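Local coordinates for protein intramolecular trans-sialidase (Macrobdella decora, PDB 3SLI) that cleaves terminal sialic acid from sialoglycoconjugates by intramolecular trans-glycosylation, releasing 2,7-anhydro-Neu5Ac rather than free sialic acid, at residues M34-K44 with T171-L182. Residues are numbered along the deposited sequence; the frame is centred on the assembly and turned at random.
Sequences MTQGTIILSYK and TIGDIKVYSNAL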
ATOM      1  N   MET A  34      -3.343 -13.988  38.255  1.00 14.67           N
ATOM      2  CA  MET A  34      -2.105 -13.996  37.468  1.00 13.48           C
ATOM      3  C   MET A  34      -1.254 -12.741  37.612  1.00 14.18           C
ATOM      4  O   MET A  34      -1.743 -11.616  37.458  1.00 15.62           O
ATOM      5  CB  MET A  34      -2.425 -14.216  35.991  1.00 13.34           C
ATOM      6  CG  MET A  34      -3.002 -15.576  35.698  1.00 13.54           C
ATOM      7  SD  MET A  34      -3.630 -15.729  34.021  1.00 15.24           S
ATOM      8  CE  MET A  34      -2.104 -16.022  33.109  1.00 13.90           C
ATOM      9  N   THR A  35       0.028 -12.934  37.899  1.00 11.50           N
ATOM     10  CA  THR A  35       0.959 -11.824  38.049  1.00 12.86           C
ATOM     11  C   THR A  35       1.600 -11.522  36.696  1.00 13.25           C
ATOM     12  O   THR A  35       2.205 -10.466  36.508  1.00 11.71           O
ATOM     13  CB  THR A  35       2.059 -12.161  39.075  1.00 14.08           C
ATOM     14  OG1 THR A  35       2.706 -13.382  38.695  1.00 14.70           O
ATOM     15  CG2 THR A  35       1.450 -12.339  40.456  1.00 12.20           C
ATOM     16  N   GLN A  36       1.469 -12.481  35.780  1.00 16.02           N
ATOM     17  CA  GLN A  36       1.992 -12.404  34.413  1.00 15.06           C
ATOM     18  C   GLN A  36       1.446 -13.634  33.688  1.00 15.44           C
ATOM     19  O   GLN A  36       0.586 -14.337  34.225  1.00 16.99           O
ATOM     20  CB  GLN A  36       3.512 -12.470  34.413  1.00 14.69           C
ATOM     21  CG  GLN A  36       4.047 -13.792  34.921  1.00 18.92           C
ATOM     22  CD  GLN A  36       5.402 -14.108  34.348  1.00 21.86           C
ATOM     23  OE1 GLN A  36       6.109 -13.218  33.869  1.00 23.80           O
ATOM     24  NE2 GLN A  36       5.770 -15.385  34.365  1.00 25.36           N
ATOM     25  N   GLY A  37       1.923 -13.896  32.473  1.00 15.25           N
ATOM     26  CA  GLY A  37       1.446 -15.067  31.761  1.00 12.74           C
ATOM     27  C   GLY A  37       1.327 -14.930  30.258  1.00 15.31           C
ATOM     28  O   GLY A  37       1.771 -13.944  29.671  1.00 15.48           O
ATOM     29  N   THR A  38       0.697 -15.921  29.638  1.00 15.34           N
ATOM     30  CA  THR A  38       0.506 -15.940  28.193  1.00 15.60           C
ATOM     31  C   THR A  38      -0.869 -16.510  27.874  1.00 14.43           C
ATOM     32  O   THR A  38      -1.302 -17.482  28.490  1.00 12.45           O
ATOM     33  CB  THR A  38       1.560 -16.847  27.491  1.00 15.26           C
ATOM     34  OG1 THR A  38       2.881 -16.502  27.938  1.00 15.15           O
ATOM     35  CG2 THR A  38       1.491 -16.667  25.974  1.00 15.35           C
ATOM     36  N   ILE A  39      -1.580 -15.880  26.946  1.00 13.71           N
ATOM     37  CA  ILE A  39      -2.886 -16.376  26.535  1.00 12.33           C
ATOM     38  C   ILE A  39      -2.840 -16.544  25.033  1.00 14.09           C
ATOM     39  O   ILE A  39      -2.387 -15.653  24.314  1.00 12.33           O
ATOM     40  CB  ILE A  39      -4.061 -15.419  26.867  1.00 13.07           C
ATOM     41  CG1 ILE A  39      -4.196 -15.208  28.378  1.00 12.88           C
ATOM     42  CG2 ILE A  39      -5.363 -15.992  26.320  1.00 13.55           C
ATOM     43  CD1 ILE A  39      -3.463 -13.995  28.884  1.00 17.33           C
ATOM     44  N   ILE A  40      -3.231 -17.715  24.566  1.00 14.88           N
ATOM     45  CA  ILE A  40      -3.258 -17.963  23.142  1.00 17.91           C
ATOM     46  C   ILE A  40      -4.592 -18.586  22.798  1.00 16.74           C
ATOM     47  O   ILE A  40      -5.061 -19.505  23.480  1.00 15.17           O
ATOM     48  CB  ILE A  40      -2.056 -18.834  22.661  1.00 20.83           C
ATOM     49  CG1 ILE A  40      -2.310 -19.351  21.246  1.00 18.05           C
ATOM     50  CG2 ILE A  40      -1.780 -19.965  23.618  1.00 23.30           C
ATOM     51  CD1 ILE A  40      -1.057 -19.535  20.469  1.00 25.03           C
ATOM     52  N   LEU A  41      -5.249 -18.037  21.785  1.00 16.31           N
ATOM     53  CA  LEU A  41      -6.531 -18.572  21.387  1.00 17.94           C
ATOM     54  C   LEU A  41      -6.826 -18.488  19.905  1.00 18.36           C
ATOM     55  O   LEU A  41      -6.318 -17.618  19.192  1.00 16.01           O
ATOM     56  CB  LEU A  41      -7.677 -17.964  22.206  1.00 24.20           C
ATOM     57  CG  LEU A  41      -8.109 -16.500  22.181  1.00 24.30           C
ATOM     58  CD1 LEU A  41      -9.503 -16.439  22.781  1.00 27.65           C
ATOM     59  CD2 LEU A  41      -7.162 -15.616  22.978  1.00 27.02           C
ATOM     60  N   SER A  42      -7.605 -19.463  19.458  1.00 17.48           N
ATOM     61  CA  SER A  42      -8.041 -19.603  18.080  1.00 18.16           C
ATOM     62  C   SER A  42      -9.529 -19.254  18.109  1.00 15.73           C
ATOM     63  O   SER A  42     -10.264 -19.774  18.944  1.00 15.66           O
ATOM     64  CB  SER A  42      -7.849 -21.068  17.661  1.00 18.12           C
ATOM     65  OG  SER A  42      -8.250 -21.302  16.324  1.00 28.12           O
ATOM     66  N   TYR A  43      -9.983 -18.385  17.212  1.00 15.17           N
ATOM     67  CA  TYR A  43     -11.400 -18.006  17.200  1.00 14.87           C
ATOM     68  C   TYR A  43     -11.900 -17.747  15.788  1.00 13.87           C
ATOM     69  O   TYR A  43     -11.107 -17.490  14.880  1.00 13.20           O
ATOM     70  CB  TYR A  43     -11.626 -16.722  18.020  1.00 13.87           C
ATOM     71  CG  TYR A  43     -11.179 -15.472  17.283  1.00 13.36           C
ATOM     72  CD1 TYR A  43      -9.860 -15.040  17.357  1.00 13.22           C
ATOM     73  CD2 TYR A  43     -12.057 -14.777  16.429  1.00 12.70           C
ATOM     74  CE1 TYR A  43      -9.412 -13.960  16.594  1.00 14.78           C
ATOM     75  CE2 TYR A  43     -11.614 -13.696  15.660  1.00 10.41           C
ATOM     76  CZ  TYR A  43     -10.292 -13.298  15.748  1.00 12.67           C
ATOM     77  OH  TYR A  43      -9.816 -12.268  14.976  1.00 12.17           O
ATOM     78  N   LYS A  44     -13.221 -17.744  15.645  1.00 12.97           N
ATOM     79  CA  LYS A  44     -13.899 -17.458  14.383  1.00 16.00           C
ATOM     80  C   LYS A  44     -15.066 -16.544  14.755  1.00 14.91           C
ATOM     81  O   LYS A  44     -15.964 -16.961  15.486  1.00 17.89           O
ATOM     82  CB  LYS A  44     -14.431 -18.745  13.741  1.00 16.07           C
ATOM     83  CG  LYS A  44     -15.292 -18.500  12.520  1.00 23.42           C
ATOM     84  CD  LYS A  44     -15.611 -19.784  11.774  1.00 25.38           C
ATOM     85  CE  LYS A  44     -16.537 -20.686  12.559  1.00 31.91           C
ATOM     86  NZ  LYS A  44     -16.806 -21.949  11.800  1.00 34.89           N
ATOM     87  N   THR A 171     -17.133 -18.705  17.441  1.00 14.87           N
ATOM     88  CA  THR A 171     -16.536 -19.881  18.071  1.00 14.66           C
ATOM     89  C   THR A 171     -15.108 -19.669  18.576  1.00 14.20           C
ATOM     90  O   THR A 171     -14.268 -19.089  17.884  1.00 13.37           O
ATOM     91  CB  THR A 171     -16.493 -21.081  17.081  1.00 15.46           C
ATOM     92  OG1 THR A 171     -17.822 -21.418  16.665  1.00 16.26           O
ATOM     93  CG2 THR A 171     -15.835 -22.312  17.729  1.00 13.82           C
ATOM     94  N   ILE A 172     -14.847 -20.105  19.806  1.00 13.79           N
ATOM     95  CA  ILE A 172     -13.498 -20.044  20.352  1.00 13.51           C
ATOM     96  C   ILE A 172     -13.004 -21.472  20.068  1.00 14.93           C
ATOM     97  O   ILE A 172     -13.442 -22.431  20.710  1.00 13.52           O
ATOM     98  CB  ILE A 172     -13.469 -19.771  21.880  1.00 12.04           C
ATOM     99  CG1 ILE A 172     -14.084 -18.403  22.203  1.00 12.37           C
ATOM    100  CG2 ILE A 172     -12.027 -19.823  22.391  1.00 11.67           C
ATOM    101  CD1 ILE A 172     -13.348 -17.229  21.595  1.00 13.43           C
ATOM    102  N   GLY A 173     -12.181 -21.613  19.033  1.00 13.65           N
ATOM    103  CA  GLY A 173     -11.665 -22.918  18.663  1.00 14.13           C
ATOM    104  C   GLY A 173     -10.832 -23.550  19.759  1.00 15.84           C
ATOM    105  O   GLY A 173     -10.968 -24.742  20.053  1.00 16.14           O
ATOM    106  N   ASP A 174      -9.996 -22.741  20.399  1.00 15.80           N
ATOM    107  CA  ASP A 174      -9.138 -23.235  21.456  1.00 17.10           C
ATOM    108  C   ASP A 174      -8.580 -22.070  22.253  1.00 16.43           C
ATOM    109  O   ASP A 174      -8.424 -20.968  21.727  1.00 16.61           O
ATOM    110  CB  ASP A 174      -7.975 -24.028  20.836  1.00 22.23           C
ATOM    111  CG  ASP A 174      -7.270 -24.927  21.839  1.00 29.85           C
ATOM    112  OD1 ASP A 174      -7.750 -26.063  22.064  1.00 33.16           O
ATOM    113  OD2 ASP A 174      -6.237 -24.499  22.400  1.00 31.96           O
ATOM    114  N   ILE A 175      -8.348 -22.303  23.539  1.00 15.31           N
ATOM    115  CA  ILE A 175      -7.744 -21.308  24.407  1.00 14.39           C
ATOM    116  C   ILE A 175      -6.860 -22.020  25.425  1.00 13.93           C
ATOM    117  O   ILE A 175      -7.234 -23.064  25.959  1.00 13.75           O
ATOM    118  CB  ILE A 175      -8.770 -20.406  25.154  1.00 14.49           C
ATOM    119  CG1 ILE A 175      -8.007 -19.367  25.986  1.00 13.19           C
ATOM    120  CG2 ILE A 175      -9.708 -21.234  26.039  1.00 14.78           C
ATOM    121  CD1 ILE A 175      -8.880 -18.416  26.758  1.00 15.70           C
ATOM    122  N   LYS A 176      -5.669 -21.475  25.626  1.00 13.78           N
ATOM    123  CA  LYS A 176      -4.697 -21.994  26.579  1.00 15.45           C
ATOM    124  C   LYS A 176      -4.166 -20.791  27.337  1.00 16.13           C
ATOM    125  O   LYS A 176      -3.768 -19.789  26.727  1.00 14.10           O
ATOM    126  CB  LYS A 176      -3.534 -22.689  25.864  1.00 18.64           C
ATOM    127  CG  LYS A 176      -3.853 -24.063  25.305  1.00 23.67           C
ATOM    128  CD  LYS A 176      -2.648 -24.632  24.576  1.00 26.93           C
ATOM    129  CE  LYS A 176      -2.879 -26.080  24.161  1.00 32.87           C
ATOM    130  NZ  LYS A 176      -4.057 -26.246  23.258  1.00 36.34           N
ATOM    131  N   VAL A 177      -4.209 -20.870  28.662  1.00 14.66           N
ATOM    132  CA  VAL A 177      -3.730 -19.797  29.523  1.00 14.72           C
ATOM    133  C   VAL A 177      -2.558 -20.361  30.327  1.00 16.62           C
ATOM    134  O   VAL A 177      -2.724 -21.362  31.037  1.00 16.41           O
ATOM    135  CB  VAL A 177      -4.843 -19.327  30.504  1.00 14.01           C
ATOM    136  CG1 VAL A 177      -4.357 -18.157  31.341  1.00 13.44           C
ATOM    137  CG2 VAL A 177      -6.102 -18.952  29.741  1.00 13.35           C
ATOM    138  N   TYR A 178      -1.386 -19.736  30.183  1.00 16.18           N
ATOM    139  CA  TYR A 178      -0.148 -20.126  30.876  1.00 16.00           C
ATOM    140  C   TYR A 178       0.234 -19.080  31.916  1.00 16.19           C
ATOM    141  O   TYR A 178       0.071 -17.884  31.683  1.00 16.79           O
ATOM    142  CB  TYR A 178       1.023 -20.189  29.890  1.00 12.75           C
ATOM    143  CG  TYR A 178       0.892 -21.194  28.782  1.00 15.02           C
ATOM    144  CD1 TYR A 178       0.090 -20.937  27.672  1.00 20.38           C
ATOM    145  CD2 TYR A 178       1.595 -22.401  28.826  1.00 17.96           C
ATOM    146  CE1 TYR A 178      -0.012 -21.854  26.630  1.00 21.97           C
ATOM    147  CE2 TYR A 178       1.504 -23.326  27.793  1.00 18.73           C
ATOM    148  CZ  TYR A 178       0.699 -23.048  26.699  1.00 23.29           C
ATOM    149  OH  TYR A 178       0.600 -23.962  25.673  1.00 27.15           O
ATOM    150  N   SER A 179       0.783 -19.520  33.041  1.00 14.81           N
ATOM    151  CA  SER A 179       1.225 -18.586  34.069  1.00 15.64           C
ATOM    152  C   SER A 179       2.594 -18.036  33.675  1.00 13.28           C
ATOM    153  O   SER A 179       3.016 -16.978  34.145  1.00 15.60           O
ATOM    154  CB  SER A 179       1.347 -19.298  35.420  1.00 18.57           C
ATOM    155  OG  SER A 179       2.339 -20.309  35.356  1.00 17.45           O
ATOM    156  N   ASN A 180       3.303 -18.790  32.842  1.00 15.25           N
ATOM    157  CA  ASN A 180       4.638 -18.419  32.380  1.00 16.91           C
ATOM    158  C   ASN A 180       4.620 -17.642  31.058  1.00 17.30           C
ATOM    159  O   ASN A 180       3.657 -17.719  30.287  1.00 18.18           O
ATOM    160  CB  ASN A 180       5.508 -19.681  32.240  1.00 15.73           C
ATOM    161  CG  ASN A 180       4.873 -20.739  31.354  1.00 15.35           C
ATOM    162  OD1 ASN A 180       3.783 -21.223  31.636  1.00 18.79           O
ATOM    163  ND2 ASN A 180       5.560 -21.110  30.283  1.00 21.08           N
ATOM    164  N   ALA A 181       5.685 -16.893  30.801  1.00 16.61           N
ATOM    165  CA  ALA A 181       5.789 -16.112  29.570  1.00 16.81           C
ATOM    166  C   ALA A 181       6.506 -16.919  28.483  1.00 17.15           C
ATOM    167  O   ALA A 181       7.715 -17.145  28.567  1.00 17.01           O
ATOM    168  CB  ALA A 181       6.525 -14.798  29.846  1.00 14.70           C
ATOM    169  N   LEU A 182       5.759 -17.380  27.484  1.00 16.66           N
ATOM    170  CA  LEU A 182       6.347 -18.157  26.389  1.00 18.08           C
ATOM    171  C   LEU A 182       7.216 -17.229  25.532  1.00 17.02           C
ATOM    172  O   LEU A 182       7.064 -16.017  25.588  1.00 16.54           O
ATOM    173  CB  LEU A 182       5.251 -18.821  25.543  1.00 13.89           C
ATOM    174  CG  LEU A 182       4.305 -19.827  26.215  1.00 16.99           C
ATOM    175  CD1 LEU A 182       3.341 -20.405  25.193  1.00 15.78           C
ATOM    176  CD2 LEU A 182       5.082 -20.956  26.870  1.00 18.40           C
TER
HETATM  177  O   HOH W   1       7.770 -16.871  32.798  1.00 23.44           O
HETATM  178  O   HOH W   2      -5.003 -22.013  22.251  1.00 18.38           O
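Thr-38 meets strand 171-178, antiparallel to 37-44 (160° between their directions), and the turn after it with backbone and side chain. Its carbonyl O takes an almost linear bond from Tyr-178 N (N-H...O 178°), and its N donates to Tyr-178 O. With OG1 beside the backbone N (chi1 -50°), the hydroxyl donates a hydrogen bond to Asn-180 O at 2.8 Å, in the carbonyl plane on a lone pair, and accepts from Leu-182 N at 3.0 Å. At the contact's end, a water accepts from Gln-36 NE2 and Ala-181 N; the direct bond from Gln-36 NE2 to Ser-179 O is weak, while Ala-119 N holds Gln-36 OE1. Ile-40 N to Lys-176 O and Lys-176 N to Ile-40 O are both 3.0 Å. A water donates to Ile-40 O and to Asp-174 OD2, which Lys-176 NZ meets in a salt bridge of 2.9 Å. At a classic beta bulge Gly-173 and Asp-174 both face Ser-42, whose O accepts weak bonds from Gly-173 N (2.7 Å) and Asp-174 N (3.3 Å). Beyond it Tyr-43 faces Ile-172, and hydrogen-bonded pairing returns at Lys-44 and Thr-171. Ile-39, Leu-41 (CB 4.0 Å from Ile-175 CB) and Tyr-43 border strand 51-58 of the other sheet, as in a concanavalin-like sandwich. Thus backbone bonds set the register, apolar groups fill the interior, and one threonine hydroxyl satisfies a carbonyl and an N-H of the turn.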